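Local atomic coordinates of putative non-ribosomal peptide synthetase (Actinomadura parvosata subsp. kistnae, PDB entry 6M7L), a protein that probably takes part in assembling a peptide without the ribosome, as a condensation-family domain of a non-ribosomal peptide synthetase. Residues 252-257 against 453-458; 284-289 against 463-468; 291-296 against 323-328. One frame throughout, in Å; residues are numbered along the deposited sequence.

Overall arrangement
All three contacts lie in the C-terminal half of the chain, on one side of its centre. Along the chain, contacts 1 and 2 interleave, and contact 3 is nested inside the loop each of them closes. Helix 255-267 enters contact 1, helix 272-288 ends at contact 2, and strand 292-299 follows directly in contact 3. Helix 440-459 and the loop after it return to contacts 1 and 2. The centres of contact 1 and contact 2 are about 17 Å apart. Those of contact 2 and contact 3 are about 10 Å apart. Val468 packs on Leu453, and Asp328 meets Ser466, so the last modelled part of the chain is tied back to its earlier helices and strands.

Contact 1. Residues 252-257 against 453-458; sequences RLPADS and LLEQVG
With chi1 at -66° and the chain extended beyond CG (chi2 176°), Glu455 runs from its helix past Leu253 and Ser257 to the ring of Pro254. Leu253 answers with CG anti to its own backbone nitrogen (chi1 -175°), and the two side chains run antiparallel alongside each other. The touching is done by Leu253 CD1, which lies 3.7 Å from Glu455 CG and 3.9 Å from Leu454 CB. Ser257 adds its CB, 3.8 Å from Glu455 CG; its hydroxyl OG has a weak hydrogen bond with Arg260. The Glu455 side chain crosses the proline ring at about a right angle, bringing OE2 to 3.9 Å from Pro254 CD, and makes no polar bond across this contact. Glutamate thus works here mainly through its methylenes. Without them, as with an alanine here, Leu253 CD1 and Ser257 CB would probably lose the CG they rest on, leaving a gap between strand end and helix. Leu253 and Leu454 also share Leu261 of helix 255-267 as a neighbour. Pro254 is the N-cap of that helix, directly after edge strand 246-253. The arrangement is consistent with the chloramphenicol acetyltransferase-like fold of condensation domains, in which helices cover one side of a sheet; here the strand-to-helix corner packs on helix 440-459.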
ATOM      1  N   ARG A 252     -10.548  23.513   5.365  1.00 68.59           N
ATOM      2  CA  ARG A 252     -11.668  22.585   5.384  1.00 64.01           C
ATOM      3  C   ARG A 252     -12.888  23.229   4.741  1.00 66.76           C
ATOM      4  O   ARG A 252     -13.191  24.400   4.992  1.00 68.95           O
ATOM      5  CB  ARG A 252     -12.005  22.147   6.814  1.00 66.74           C
ATOM      6  CG  ARG A 252     -11.213  20.943   7.299  1.00 75.29           C
ATOM      7  CD  ARG A 252     -11.807  20.368   8.581  1.00 77.01           C
ATOM      8  NE  ARG A 252     -11.638  18.918   8.659  1.00 84.96           N
ATOM      9  CZ  ARG A 252     -10.685  18.308   9.356  1.00 89.27           C
ATOM     10  NH1 ARG A 252      -9.805  19.020  10.048  1.00 88.22           N
ATOM     11  NH2 ARG A 252     -10.612  16.983   9.365  1.00 87.16           N
ATOM     12  N   LEU A 253     -13.580  22.457   3.909  1.00 67.75           N
ATOM     13  CA  LEU A 253     -14.839  22.866   3.304  1.00 62.43           C
ATOM     14  C   LEU A 253     -15.903  21.848   3.689  1.00 69.79           C
ATOM     15  O   LEU A 253     -15.715  20.643   3.443  1.00 65.79           O
ATOM     16  CB  LEU A 253     -14.713  22.961   1.782  1.00 60.90           C
ATOM     17  CG  LEU A 253     -15.927  23.506   1.025  1.00 63.42           C
ATOM     18  CD1 LEU A 253     -16.060  25.008   1.218  1.00 64.34           C
ATOM     19  CD2 LEU A 253     -15.841  23.156  -0.450  1.00 62.79           C
ATOM     20  N   PRO A 254     -17.015  22.261   4.297  1.00 73.37           N
ATOM     21  CA  PRO A 254     -18.046  21.291   4.681  1.00 65.74           C
ATOM     22  C   PRO A 254     -18.658  20.611   3.464  1.00 64.69           C
ATOM     23  O   PRO A 254     -18.543  21.080   2.329  1.00 64.08           O
ATOM     24  CB  PRO A 254     -19.079  22.143   5.428  1.00 70.54           C
ATOM     25  CG  PRO A 254     -18.848  23.539   4.936  1.00 75.06           C
ATOM     26  CD  PRO A 254     -17.376  23.638   4.674  1.00 67.34           C
ATOM     27  N   ALA A 255     -19.320  19.480   3.722  1.00 70.48           N
ATOM     28  CA  ALA A 255     -19.869  18.676   2.634  1.00 66.72           C
ATOM     29  C   ALA A 255     -20.945  19.423   1.859  1.00 66.05           C
ATOM     30  O   ALA A 255     -21.118  19.184   0.658  1.00 71.09           O
ATOM     31  CB  ALA A 255     -20.426  17.361   3.181  1.00 59.96           C
ATOM     32  N   ASP A 256     -21.674  20.325   2.522  1.00 71.60           N
ATOM     33  CA  ASP A 256     -22.699  21.117   1.847  1.00 75.71           C
ATOM     34  C   ASP A 256     -22.120  21.860   0.649  1.00 74.45           C
ATOM     35  O   ASP A 256     -22.529  21.639  -0.497  1.00 69.41           O
ATOM     36  CB  ASP A 256     -23.328  22.103   2.835  1.00 84.09           C
ATOM     37  CG  ASP A 256     -24.208  21.421   3.859  1.00102.19           C
ATOM     38  OD1 ASP A 256     -24.417  20.194   3.744  1.00102.59           O
ATOM     39  OD2 ASP A 256     -24.695  22.113   4.780  1.00110.85           O
ATOM     40  N   SER A 257     -21.157  22.749   0.901  1.00 76.59           N
ATOM     41  CA  SER A 257     -20.529  23.486  -0.189  1.00 74.63           C
ATOM     42  C   SER A 257     -19.730  22.563  -1.098  1.00 66.99           C
ATOM     43  O   SER A 257     -19.602  22.834  -2.297  1.00 64.86           O
ATOM     44  CB  SER A 257     -19.638  24.590   0.376  1.00 67.82           C
ATOM     45  OG  SER A 257     -20.346  25.364   1.326  1.00 71.53           O
ATOM     46  N   LEU A 453     -14.870  31.933  -0.817  1.00 71.15           N
ATOM     47  CA  LEU A 453     -15.110  31.932  -2.256  1.00 75.01           C
ATOM     48  C   LEU A 453     -15.684  30.599  -2.721  1.00 77.09           C
ATOM     49  O   LEU A 453     -16.596  30.564  -3.555  1.00 73.09           O
ATOM     50  CB  LEU A 453     -13.814  32.253  -2.998  1.00 71.11           C
ATOM     51  CG  LEU A 453     -13.950  32.383  -4.514  1.00 75.38           C
ATOM     52  CD1 LEU A 453     -15.102  33.302  -4.839  1.00 81.28           C
ATOM     53  CD2 LEU A 453     -12.670  32.909  -5.121  1.00 73.25           C
ATOM     54  N   LEU A 454     -15.161  29.490  -2.190  1.00 74.22           N
ATOM     55  CA  LEU A 454     -15.694  28.172  -2.528  1.00 71.68           C
ATOM     56  C   LEU A 454     -17.168  28.067  -2.159  1.00 75.90           C
ATOM     57  O   LEU A 454     -17.985  27.579  -2.948  1.00 77.94           O
ATOM     58  CB  LEU A 454     -14.891  27.084  -1.816  1.00 74.35           C
ATOM     59  CG  LEU A 454     -13.466  26.803  -2.288  1.00 66.31           C
ATOM     60  CD1 LEU A 454     -12.703  26.071  -1.204  1.00 67.96           C
ATOM     61  CD2 LEU A 454     -13.487  25.986  -3.564  1.00 66.55           C
ATOM     62  N   GLU A 455     -17.524  28.518  -0.955  1.00 75.03           N
ATOM     63  CA  GLU A 455     -18.916  28.463  -0.528  1.00 76.98           C
ATOM     64  C   GLU A 455     -19.800  29.372  -1.370  1.00 80.67           C
ATOM     65  O   GLU A 455     -20.965  29.044  -1.620  1.00 80.46           O
ATOM     66  CB  GLU A 455     -19.022  28.836   0.951  1.00 69.29           C
ATOM     67  CG  GLU A 455     -18.360  27.842   1.890  1.00 70.77           C
ATOM     68  CD  GLU A 455     -18.403  28.284   3.339  1.00 82.25           C
ATOM     69  OE1 GLU A 455     -18.482  29.505   3.589  1.00 84.28           O
ATOM     70  OE2 GLU A 455     -18.361  27.407   4.230  1.00 86.28           O
ATOM     71  N   GLN A 456     -19.266  30.506  -1.826  1.00 79.50           N
ATOM     72  CA  GLN A 456     -20.077  31.443  -2.595  1.00 80.27           C
ATOM     73  C   GLN A 456     -20.385  30.899  -3.984  1.00 81.98           C
ATOM     74  O   GLN A 456     -21.553  30.822  -4.384  1.00 83.20           O
ATOM     75  CB  GLN A 456     -19.373  32.795  -2.690  1.00 76.98           C
ATOM     76  CG  GLN A 456     -20.152  33.833  -3.479  1.00 75.88           C
ATOM     77  CD  GLN A 456     -19.584  35.226  -3.321  1.00 93.04           C
ATOM     78  OE1 GLN A 456     -18.515  35.407  -2.738  1.00 97.40           O
ATOM     79  NE2 GLN A 456     -20.298  36.221  -3.835  1.00 96.15           N
ATOM     80  N   VAL A 457     -19.350  30.517  -4.738  1.00 82.46           N
ATOM     81  CA  VAL A 457     -19.572  30.055  -6.105  1.00 82.22           C
ATOM     82  C   VAL A 457     -20.334  28.737  -6.120  1.00 80.78           C
ATOM     83  O   VAL A 457     -21.020  28.420  -7.099  1.00 79.84           O
ATOM     84  CB  VAL A 457     -18.237  29.943  -6.866  1.00 76.60           C
ATOM     85  CG1 VAL A 457     -17.549  31.301  -6.939  1.00 80.84           C
ATOM     86  CG2 VAL A 457     -17.333  28.905  -6.217  1.00 73.97           C
ATOM     87  N   GLY A 458     -20.230  27.945  -5.052  1.00 79.30           N
ATOM     88  CA  GLY A 458     -21.029  26.733  -4.973  1.00 77.43           C
ATOM     89  C   GLY A 458     -22.510  27.032  -4.842  1.00 81.40           C
ATOM     90  O   GLY A 458     -23.339  26.413  -5.514  1.00 78.89           O
TER

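Contact 2. Residues 284-289 against 463-468; sequences LSRLDG and VRLSQV
Arg286 reaches from helix 272-288 with its guanidinium turned so that two backbone carbonyls, Leu465 O and Val468 O, meet its edge, while a third, Ser466 O, lies over one face. The chain is folded to get there, with bends at chi2 (-84°) and chi3 (-67°) that bring the planar end round to the carbonyls of the loop. Arg286 NH2 donates to Leu465 O at 2.7 Å; the donor comes in the carbonyl plane, on a lone pair, and the oxygen is nearly in the guanidinium plane. Val468 O takes two weak bonds, from Arg286 NH1 at 2.7 Å and from Arg286 NH2 at 2.8 Å, both well bent. Ser466 O, over the face, stands at an angle too poor for a bond. The receiving residues form an irregular loop after helix 440-459, close to the last modelled residues of the chain, so a single arginine from the last turns of helix 272-288 ties that loop down by its main-chain oxygens. Val468 brings its CG1 to within 3.5 Å of Arg286 NH2, and the same side chain packs on Met282 and Leu453. Deeper in, Leu465 points its two methyls at Ser285, with Leu465 CD2 3.7 Å from Ser285 OG, whose hydrogen bond goes to Arg290 O. Leu465 also packs on Met282 and Leu325. The loop is braced internally as well: Arg464 N donates to Gln467 OE1 over 3.1 Å in an almost straight bond (165°), although the donor is tilted from the amide plane.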
ATOM      1  N   LEU A 284      -7.131  34.329  -6.905  1.00 64.48           N
ATOM      2  CA  LEU A 284      -5.862  34.926  -7.305  1.00 67.43           C
ATOM      3  C   LEU A 284      -6.069  36.074  -8.281  1.00 68.05           C
ATOM      4  O   LEU A 284      -5.315  37.053  -8.255  1.00 69.48           O
ATOM      5  CB  LEU A 284      -4.953  33.865  -7.923  1.00 63.16           C
ATOM      6  CG  LEU A 284      -4.551  32.709  -7.009  1.00 60.04           C
ATOM      7  CD1 LEU A 284      -3.523  31.825  -7.698  1.00 53.47           C
ATOM      8  CD2 LEU A 284      -4.018  33.232  -5.685  1.00 56.59           C
ATOM      9  N   SER A 285      -7.081  35.973  -9.145  1.00 69.80           N
ATOM     10  CA  SER A 285      -7.351  37.043 -10.099  1.00 71.15           C
ATOM     11  C   SER A 285      -7.692  38.343  -9.386  1.00 76.86           C
ATOM     12  O   SER A 285      -7.219  39.416  -9.776  1.00 79.58           O
ATOM     13  CB  SER A 285      -8.490  36.636 -11.033  1.00 72.45           C
ATOM     14  OG  SER A 285      -8.744  37.638 -12.002  1.00 71.49           O
ATOM     15  N   ARG A 286      -8.509  38.266  -8.335  1.00 79.30           N
ATOM     16  CA  ARG A 286      -8.913  39.471  -7.619  1.00 76.34           C
ATOM     17  C   ARG A 286      -7.826  39.953  -6.666  1.00 77.23           C
ATOM     18  O   ARG A 286      -7.639  41.163  -6.496  1.00 80.07           O
ATOM     19  CB  ARG A 286     -10.218  39.211  -6.866  1.00 71.58           C
ATOM     20  CG  ARG A 286     -11.412  38.982  -7.777  1.00 73.98           C
ATOM     21  CD  ARG A 286     -12.019  40.301  -8.218  1.00 72.91           C
ATOM     22  NE  ARG A 286     -12.625  41.004  -7.092  1.00 81.23           N
ATOM     23  CZ  ARG A 286     -13.880  40.826  -6.693  1.00 84.41           C
ATOM     24  NH1 ARG A 286     -14.352  41.503  -5.655  1.00 87.32           N
ATOM     25  NH2 ARG A 286     -14.665  39.970  -7.333  1.00 90.93           N
ATOM     26  N   LEU A 287      -7.103  39.023  -6.037  1.00 75.32           N
ATOM     27  CA  LEU A 287      -6.023  39.408  -5.134  1.00 71.66           C
ATOM     28  C   LEU A 287      -4.915  40.136  -5.883  1.00 75.22           C
ATOM     29  O   LEU A 287      -4.426  41.179  -5.435  1.00 84.12           O
ATOM     30  CB  LEU A 287      -5.465  38.174  -4.424  1.00 72.85           C
ATOM     31  CG  LEU A 287      -6.338  37.543  -3.341  1.00 77.15           C
ATOM     32  CD1 LEU A 287      -5.675  36.288  -2.798  1.00 68.13           C
ATOM     33  CD2 LEU A 287      -6.605  38.541  -2.227  1.00 74.54           C
ATOM     34  N   ASP A 288      -4.507  39.601  -7.029  1.00 76.79           N
ATOM     35  CA  ASP A 288      -3.428  40.182  -7.814  1.00 78.40           C
ATOM     36  C   ASP A 288      -3.926  41.113  -8.913  1.00 78.72           C
ATOM     37  O   ASP A 288      -3.104  41.708  -9.618  1.00 87.50           O
ATOM     38  CB  ASP A 288      -2.570  39.069  -8.424  1.00 83.98           C
ATOM     39  CG  ASP A 288      -2.123  38.048  -7.393  1.00 88.55           C
ATOM     40  OD1 ASP A 288      -1.972  38.421  -6.209  1.00 88.00           O
ATOM     41  OD2 ASP A 288      -1.923  36.872  -7.765  1.00 93.34           O
ATOM     42  N   GLY A 289      -5.238  41.252  -9.074  1.00 77.14           N
ATOM     43  CA  GLY A 289      -5.783  42.161 -10.072  1.00 79.13           C
ATOM     44  C   GLY A 289      -5.415  41.812 -11.497  1.00 88.64           C
ATOM     45  O   GLY A 289      -5.198  42.712 -12.319  1.00 95.23           O
ATOM     46  N   VAL A 463     -22.286  33.613 -10.431  1.00 94.94           N
ATOM     47  CA  VAL A 463     -21.615  34.829  -9.986  1.00 89.08           C
ATOM     48  C   VAL A 463     -20.471  35.156 -10.933  1.00 88.34           C
ATOM     49  O   VAL A 463     -19.664  34.288 -11.290  1.00 86.71           O
ATOM     50  CB  VAL A 463     -21.134  34.676  -8.534  1.00 90.43           C
ATOM     51  CG1 VAL A 463     -20.139  33.526  -8.398  1.00 89.06           C
ATOM     52  CG2 VAL A 463     -20.519  35.970  -8.036  1.00 90.50           C
ATOM     53  N   ARG A 464     -20.412  36.410 -11.368  1.00 90.41           N
ATOM     54  CA  ARG A 464     -19.334  36.837 -12.240  1.00 93.06           C
ATOM     55  C   ARG A 464     -18.037  36.981 -11.446  1.00 89.36           C
ATOM     56  O   ARG A 464     -18.024  36.989 -10.212  1.00 89.23           O
ATOM     57  CB  ARG A 464     -19.685  38.158 -12.926  1.00 93.71           C
ATOM     58  CG  ARG A 464     -20.760  38.060 -14.000  1.00 96.11           C
ATOM     59  CD  ARG A 464     -20.635  39.218 -14.983  1.00101.59           C
ATOM     60  NE  ARG A 464     -21.755  39.297 -15.918  1.00104.48           N
ATOM     61  CZ  ARG A 464     -22.709  40.221 -15.866  1.00110.44           C
ATOM     62  NH1 ARG A 464     -22.682  41.155 -14.924  1.00107.08           N
ATOM     63  NH2 ARG A 464     -23.690  40.217 -16.759  1.00106.77           N
ATOM     64  N   LEU A 465     -16.927  37.091 -12.182  1.00 90.01           N
ATOM     65  CA  LEU A 465     -15.629  37.276 -11.541  1.00 80.93           C
ATOM     66  C   LEU A 465     -15.568  38.583 -10.764  1.00 87.73           C
ATOM     67  O   LEU A 465     -14.915  38.652  -9.716  1.00 89.67           O
ATOM     68  CB  LEU A 465     -14.519  37.229 -12.593  1.00 81.07           C
ATOM     69  CG  LEU A 465     -13.099  37.598 -12.157  1.00 78.06           C
ATOM     70  CD1 LEU A 465     -12.591  36.643 -11.088  1.00 76.79           C
ATOM     71  CD2 LEU A 465     -12.158  37.623 -13.353  1.00 57.76           C
ATOM     72  N   SER A 466     -16.252  39.622 -11.249  1.00 93.51           N
ATOM     73  CA  SER A 466     -16.174  40.935 -10.617  1.00 91.22           C
ATOM     74  C   SER A 466     -16.999  41.005  -9.337  1.00 89.16           C
ATOM     75  O   SER A 466     -16.564  41.608  -8.350  1.00 90.22           O
ATOM     76  CB  SER A 466     -16.636  42.014 -11.594  1.00 91.23           C
ATOM     77  OG  SER A 466     -18.010  41.860 -11.903  1.00 91.75           O
ATOM     78  N   GLN A 467     -18.188  40.404  -9.333  1.00 94.40           N
ATOM     79  CA  GLN A 467     -19.110  40.498  -8.210  1.00 98.13           C
ATOM     80  C   GLN A 467     -18.860  39.434  -7.144  1.00 97.39           C
ATOM     81  O   GLN A 467     -19.776  39.106  -6.383  1.00101.47           O
ATOM     82  CB  GLN A 467     -20.555  40.415  -8.709  1.00 97.04           C
ATOM     83  CG  GLN A 467     -20.851  39.190  -9.560  1.00 96.65           C
ATOM     84  CD  GLN A 467     -22.311  39.094  -9.958  1.00 98.56           C
ATOM     85  OE1 GLN A 467     -22.816  38.009 -10.252  1.00 96.87           O
ATOM     86  NE2 GLN A 467     -22.998  40.230  -9.971  1.00101.34           N
ATOM     87  N   VAL A 468     -17.651  38.904  -7.066  1.00 90.88           N
ATOM     88  CA  VAL A 468     -17.318  37.872  -6.092  1.00 94.34           C
ATOM     89  C   VAL A 468     -16.730  38.531  -4.851  1.00 98.60           C
ATOM     90  O   VAL A 468     -16.103  39.593  -4.920  1.00101.18           O
ATOM     91  CB  VAL A 468     -16.367  36.828  -6.719  1.00 94.99           C
ATOM     92  CG1 VAL A 468     -15.044  36.750  -5.970  1.00 97.17           C
ATOM     93  CG2 VAL A 468     -17.052  35.475  -6.779  1.00 95.62           C
TER

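Contact 3. Residues 291-296 against 323-328; sequences TSVTIG and VDLSGD
OD1 of Asp324, the residue paired with Ser292 across the strands, is gripped twice by Ser326. The Ser326 hydroxyl OG donates to Asp324 OD1 at 2.6 Å on the syn lone pair, and the backbone N of Ser326 reaches Asp324 OD1 at 2.9 Å from above the carboxylate plane, closing an Asx turn. This turn ends the second strand of an antiparallel pair, 292-299 with 317-324, that belongs to the condensation domain. With chi1 at -172° the carboxylate folds forward over the following residues, and the two bonds fix its rotation. Ser292 and Asp324 form a non-hydrogen-bonded pair on the more exposed face. Val293 and Val323 form the hydrogen-bonded pair next to it: Val323 N gives Val293 O a straight bond of 2.9 Å (169°), whereas the return bond from Val293 N to Val323 O is weak at 3.2 Å. Leu325 N donates to Thr291 O over 2.7 Å, extending the pairing one residue past the strand. The valines face helices: Val293 packs on Ala281 of helix 272-288, and Val323 lies on His277 of that helix and Val341 of helix 331-346. Leu325 fills the place beside them, packing on Ser285 and Ile334. Its branch CD1 meets Val293 CG1, the methyl between backbone N and carbonyl carbon (chi1 49°), at 3.8 Å.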
ATOM      1  N   THR A 291      -6.182  39.517 -15.111  1.00 86.86           N
ATOM      2  CA  THR A 291      -7.196  38.833 -15.905  1.00 84.62           C
ATOM      3  C   THR A 291      -6.741  37.470 -16.408  1.00 78.12           C
ATOM      4  O   THR A 291      -7.524  36.784 -17.072  1.00 81.58           O
ATOM      5  CB  THR A 291      -7.604  39.694 -17.106  1.00 91.16           C
ATOM      6  OG1 THR A 291      -6.477  39.863 -17.978  1.00 97.60           O
ATOM      7  CG2 THR A 291      -8.094  41.058 -16.646  1.00 92.58           C
ATOM      8  N   SER A 292      -5.505  37.066 -16.120  1.00 72.94           N
ATOM      9  CA  SER A 292      -4.951  35.815 -16.637  1.00 71.45           C
ATOM     10  C   SER A 292      -4.114  35.175 -15.536  1.00 70.72           C
ATOM     11  O   SER A 292      -2.981  35.593 -15.289  1.00 80.70           O
ATOM     12  CB  SER A 292      -4.119  36.060 -17.890  1.00 74.13           C
ATOM     13  OG  SER A 292      -3.277  34.956 -18.167  1.00 77.99           O
ATOM     14  N   VAL A 293      -4.666  34.155 -14.887  1.00 68.15           N
ATOM     15  CA  VAL A 293      -4.001  33.458 -13.794  1.00 62.74           C
ATOM     16  C   VAL A 293      -3.574  32.079 -14.282  1.00 61.99           C
ATOM     17  O   VAL A 293      -4.297  31.424 -15.041  1.00 70.75           O
ATOM     18  CB  VAL A 293      -4.915  33.363 -12.557  1.00 55.86           C
ATOM     19  CG1 VAL A 293      -6.283  32.851 -12.952  1.00 69.86           C
ATOM     20  CG2 VAL A 293      -4.293  32.486 -11.482  1.00 55.07           C
ATOM     21  N   THR A 294      -2.387  31.652 -13.860  1.00 61.41           N
ATOM     22  CA  THR A 294      -1.814  30.368 -14.255  1.00 55.83           C
ATOM     23  C   THR A 294      -1.382  29.631 -12.995  1.00 56.97           C
ATOM     24  O   THR A 294      -0.380  29.999 -12.373  1.00 53.74           O
ATOM     25  CB  THR A 294      -0.624  30.559 -15.198  1.00 57.88           C
ATOM     26  OG1 THR A 294      -1.026  31.322 -16.342  1.00 51.66           O
ATOM     27  CG2 THR A 294      -0.083  29.208 -15.655  1.00 60.46           C
ATOM     28  N   ILE A 295      -2.134  28.607 -12.613  1.00 60.82           N
ATOM     29  CA  ILE A 295      -1.721  27.704 -11.559  1.00 52.79           C
ATOM     30  C   ILE A 295      -1.105  26.466 -12.198  1.00 55.58           C
ATOM     31  O   ILE A 295      -1.200  26.243 -13.405  1.00 56.23           O
ATOM     32  CB  ILE A 295      -2.888  27.318 -10.621  1.00 54.72           C
ATOM     33  CG1 ILE A 295      -3.840  26.356 -11.334  1.00 56.36           C
ATOM     34  CG2 ILE A 295      -3.620  28.560 -10.129  1.00 58.73           C
ATOM     35  CD1 ILE A 295      -4.242  25.165 -10.495  1.00 59.10           C
ATOM     36  N   GLY A 296      -0.458  25.639 -11.373  1.00 56.47           N
ATOM     37  CA  GLY A 296       0.129  24.406 -11.839  1.00 48.92           C
ATOM     38  C   GLY A 296      -0.331  23.243 -10.979  1.00 52.76           C
ATOM     39  O   GLY A 296      -1.036  23.418  -9.983  1.00 48.57           O
ATOM     40  N   VAL A 323      -5.312  29.909 -17.357  1.00 66.13           N
ATOM     41  CA  VAL A 323      -6.722  30.187 -17.588  1.00 66.58           C
ATOM     42  C   VAL A 323      -6.875  31.675 -17.867  1.00 73.40           C
ATOM     43  O   VAL A 323      -6.366  32.510 -17.111  1.00 77.85           O
ATOM     44  CB  VAL A 323      -7.592  29.756 -16.392  1.00 65.15           C
ATOM     45  CG1 VAL A 323      -8.994  30.322 -16.524  1.00 68.40           C
ATOM     46  CG2 VAL A 323      -7.635  28.238 -16.295  1.00 61.90           C
ATOM     47  N   ASP A 324      -7.564  32.002 -18.957  1.00 75.08           N
ATOM     48  CA  ASP A 324      -7.835  33.385 -19.318  1.00 70.72           C
ATOM     49  C   ASP A 324      -9.178  33.791 -18.728  1.00 71.19           C
ATOM     50  O   ASP A 324     -10.214  33.207 -19.063  1.00 76.86           O
ATOM     51  CB  ASP A 324      -7.834  33.560 -20.836  1.00 77.52           C
ATOM     52  CG  ASP A 324      -7.923  35.016 -21.259  1.00 84.33           C
ATOM     53  OD1 ASP A 324      -7.980  35.898 -20.377  1.00 82.78           O
ATOM     54  OD2 ASP A 324      -7.929  35.278 -22.480  1.00 90.49           O
ATOM     55  N   LEU A 325      -9.158  34.786 -17.841  1.00 78.00           N
ATOM     56  CA  LEU A 325     -10.370  35.341 -17.255  1.00 77.26           C
ATOM     57  C   LEU A 325     -10.764  36.660 -17.907  1.00 76.72           C
ATOM     58  O   LEU A 325     -11.408  37.502 -17.270  1.00 77.09           O
ATOM     59  CB  LEU A 325     -10.193  35.511 -15.747  1.00 76.37           C
ATOM     60  CG  LEU A 325      -9.831  34.208 -15.029  1.00 74.73           C
ATOM     61  CD1 LEU A 325      -9.650  34.422 -13.541  1.00 69.23           C
ATOM     62  CD2 LEU A 325     -10.896  33.158 -15.285  1.00 71.35           C
ATOM     63  N   SER A 326     -10.387  36.851 -19.173  1.00 81.22           N
ATOM     64  CA  SER A 326     -10.746  38.055 -19.908  1.00 83.51           C
ATOM     65  C   SER A 326     -12.262  38.211 -19.981  1.00 85.90           C
ATOM     66  O   SER A 326     -13.026  37.253 -19.816  1.00 86.16           O
ATOM     67  CB  SER A 326     -10.155  38.023 -21.317  1.00 82.91           C
ATOM     68  OG  SER A 326      -8.746  38.167 -21.283  1.00 85.31           O
ATOM     69  N   GLY A 327     -12.694  39.440 -20.249  1.00 88.18           N
ATOM     70  CA  GLY A 327     -14.094  39.754 -20.047  1.00 87.38           C
ATOM     71  C   GLY A 327     -14.412  39.673 -18.567  1.00 89.74           C
ATOM     72  O   GLY A 327     -13.584  40.004 -17.708  1.00 91.16           O
ATOM     73  N   ASP A 328     -15.615  39.210 -18.252  1.00 77.56           N
ATOM     74  CA  ASP A 328     -16.028  38.994 -16.866  1.00 80.77           C
ATOM     75  C   ASP A 328     -16.780  37.677 -16.787  1.00 88.09           C
ATOM     76  O   ASP A 328     -18.016  37.644 -16.758  1.00 88.84           O
ATOM     77  CB  ASP A 328     -16.868  40.161 -16.350  1.00 83.61           C
ATOM     78  CG  ASP A 328     -16.730  40.352 -14.856  1.00 90.10           C
ATOM     79  OD1 ASP A 328     -17.144  39.452 -14.099  1.00 90.51           O
ATOM     80  OD2 ASP A 328     -16.180  41.391 -14.441  1.00 98.09           O
TER